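Local coordinates for lipoprotein (Mycoplasma mycoides subsp. capri, PDB 7ADK), which probably acts as a protease, its DUF31 Mycoplasma peptidase family belonging to the PA clan, at residues B[428-433]-B[838-843]. Numbering follows the deposited sequence.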
loop_
_atom_site.group_PDB
_atom_site.type_symbol
_atom_site.label_atom_id
_atom_site.label_comp_id
_atom_site.label_asym_id
_atom_site.label_seq_id
_atom_site.Cartn_x
_atom_site.Cartn_y
_atom_site.Cartn_z
ATOM N N ILE B 428 -24.066 -10.855 2.203
ATOM C CA ILE B 428 -25.504 -10.831 2.427
ATOM C C ILE B 428 -26.143 -11.879 1.500
ATOM O O ILE B 428 -25.931 -11.847 0.287
ATOM C CB ILE B 428 -26.004 -9.382 2.243
ATOM C CG1 ILE B 428 -27.314 -9.121 2.987
ATOM C CG2 ILE B 428 -26.100 -8.915 0.781
ATOM C CD1 ILE B 428 -27.512 -7.612 3.195
ATOM N N MET B 429 -26.904 -12.828 2.049
ATOM C CA MET B 429 -27.592 -13.829 1.241
ATOM C C MET B 429 -29.109 -13.721 1.313
ATOM O O MET B 429 -29.776 -13.916 0.306
ATOM C CB MET B 429 -27.071 -15.231 1.547
ATOM C CG MET B 429 -27.555 -15.869 2.848
ATOM S SD MET B 429 -27.461 -17.674 2.850
ATOM C CE MET B 429 -25.697 -17.870 3.049
ATOM N N ASP B 430 -29.683 -13.367 2.460
ATOM C CA ASP B 430 -31.124 -13.456 2.677
ATOM C C ASP B 430 -31.621 -12.455 3.733
ATOM O O ASP B 430 -30.840 -11.899 4.506
ATOM C CB ASP B 430 -31.459 -14.914 3.036
ATOM C CG ASP B 430 -32.933 -15.279 2.965
ATOM O OD1 ASP B 430 -33.697 -14.571 2.298
ATOM O OD2 ASP B 430 -33.337 -16.288 3.582
ATOM N N TYR B 431 -32.932 -12.239 3.779
ATOM C CA TYR B 431 -33.626 -11.569 4.875
ATOM C C TYR B 431 -35.009 -12.178 5.127
ATOM O O TYR B 431 -35.718 -12.550 4.200
ATOM C CB TYR B 431 -33.704 -10.057 4.650
ATOM C CG TYR B 431 -34.348 -9.564 3.370
ATOM C CD1 TYR B 431 -35.746 -9.489 3.243
ATOM C CD2 TYR B 431 -33.529 -9.103 2.328
ATOM C CE1 TYR B 431 -36.318 -8.932 2.089
ATOM C CE2 TYR B 431 -34.091 -8.557 1.167
ATOM C CZ TYR B 431 -35.488 -8.462 1.052
ATOM O OH TYR B 431 -36.021 -7.949 -0.079
ATOM N N LEU B 432 -35.404 -12.237 6.394
ATOM C CA LEU B 432 -36.729 -12.682 6.810
ATOM C C LEU B 432 -37.749 -11.635 6.369
ATOM O O LEU B 432 -37.520 -10.446 6.563
ATOM C CB LEU B 432 -36.695 -12.893 8.328
ATOM C CG LEU B 432 -37.998 -13.350 8.980
ATOM C CD1 LEU B 432 -38.416 -14.745 8.551
ATOM C CD2 LEU B 432 -37.815 -13.365 10.484
ATOM N N ASP B 433 -38.848 -12.040 5.745
ATOM C CA ASP B 433 -39.776 -11.119 5.089
ATOM C C ASP B 433 -41.150 -11.088 5.780
ATOM O O ASP B 433 -42.032 -11.891 5.478
ATOM C CB ASP B 433 -39.815 -11.453 3.590
ATOM C CG ASP B 433 -40.555 -10.402 2.763
ATOM O OD1 ASP B 433 -41.166 -9.493 3.347
ATOM O OD2 ASP B 433 -40.485 -10.455 1.520
ATOM N N ALA B 838 -36.388 -13.686 1.491
ATOM C CA ALA B 838 -35.979 -13.211 0.169
ATOM C C ALA B 838 -35.536 -14.343 -0.793
ATOM O O ALA B 838 -35.835 -14.278 -1.983
ATOM C CB ALA B 838 -34.897 -12.151 0.338
ATOM N N LEU B 839 -34.872 -15.395 -0.299
ATOM C CA LEU B 839 -34.606 -16.632 -1.053
ATOM C C LEU B 839 -35.806 -17.591 -1.147
ATOM O O LEU B 839 -35.863 -18.413 -2.054
ATOM C CB LEU B 839 -33.428 -17.392 -0.419
ATOM C CG LEU B 839 -32.044 -16.773 -0.615
ATOM C CD1 LEU B 839 -31.013 -17.624 0.102
ATOM C CD2 LEU B 839 -31.639 -16.705 -2.071
ATOM N N PHE B 840 -36.752 -17.510 -0.220
ATOM C CA PHE B 840 -37.828 -18.475 -0.004
ATOM C C PHE B 840 -39.184 -17.763 0.021
ATOM O O PHE B 840 -39.875 -17.723 1.034
ATOM C CB PHE B 840 -37.521 -19.318 1.248
ATOM C CG PHE B 840 -36.239 -20.129 1.154
ATOM C CD1 PHE B 840 -36.224 -21.320 0.414
ATOM C CD2 PHE B 840 -35.051 -19.690 1.765
ATOM C CE1 PHE B 840 -35.033 -22.047 0.263
ATOM C CE2 PHE B 840 -33.865 -20.425 1.617
ATOM C CZ PHE B 840 -33.850 -21.599 0.862
ATOM N N GLN B 841 -39.554 -17.118 -1.082
ATOM C CA GLN B 841 -40.711 -16.207 -1.139
ATOM C C GLN B 841 -42.072 -16.916 -1.085
ATOM O O GLN B 841 -43.079 -16.300 -0.758
ATOM C CB GLN B 841 -40.613 -15.310 -2.375
ATOM C CG GLN B 841 -39.399 -14.388 -2.318
ATOM C CD GLN B 841 -39.164 -13.635 -3.612
ATOM O OE1 GLN B 841 -40.069 -13.133 -4.261
ATOM N NE2 GLN B 841 -37.936 -13.513 -4.039
ATOM N N ASN B 842 -42.096 -18.223 -1.350
ATOM C CA ASN B 842 -43.224 -19.121 -1.097
ATOM C C ASN B 842 -43.160 -19.836 0.278
ATOM O O ASN B 842 -44.040 -20.638 0.586
ATOM C CB ASN B 842 -43.337 -20.112 -2.271
ATOM C CG ASN B 842 -43.597 -19.450 -3.615
ATOM O OD1 ASN B 842 -42.717 -18.854 -4.213
ATOM N ND2 ASN B 842 -44.791 -19.541 -4.141
ATOM N N GLY B 843 -42.148 -19.571 1.113
ATOM C CA GLY B 843 -41.905 -20.227 2.405
ATOM C C GLY B 843 -40.867 -21.358 2.377
ATOM O O GLY B 843 -40.429 -21.818 1.324
#
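With Asp430 CG swung anti to its own backbone nitrogen (chi1 -166°) and Tyr431 CG set between nitrogen and carbonyl carbon (chi1 56°), the carboxylate is brought to the backbone of Ala838 and Leu839, and the ring is brought up against the Ala838 methyl. The Leu839 N-H bonds to Asp430 OD1 (N to OD1 3.0 Å), coming down on it from above the carboxylate plane. That same oxygen also takes a weak, bent bond from Tyr431 N. Ala838 N donates to Tyr431 O at 3.0 Å, while the methyl of Ala838 sits squarely over one face of the Tyr431 ring: a CH-pi contact with CB 3.6 Å from the ring centroid.

Strand 421-433 belongs to an antiparallel sheet in the DUF31 family region, whose clan is that of the chymotrypsin-like PA peptidases, and short strand 836-837 pairs with it just before the chain bends into this loop. A classic beta bulge, Met429 and Asp430 both facing Tyr444, lies in the strand right at the contact. The second carboxylate oxygen, Asp430 OD2, is hydrogen-bonded to Tyr824 OH and Ser837 OG, which ties the aspartate to helix 824-831 and to the strand end.

Leu839 lies obliquely across Asp430, its CD1 4.0 Å from Asp430 CB and its CG 3.8 Å from Met429 O. Further along, Phe840 turns its ring edge to Asp430 OD2 and opens a type I turn ending at Gly843; the side-chain amide of Gln841, within the turn, hydrogen-bonds back to Ala838 O, which precedes it (NE2 to O 3.0 Å).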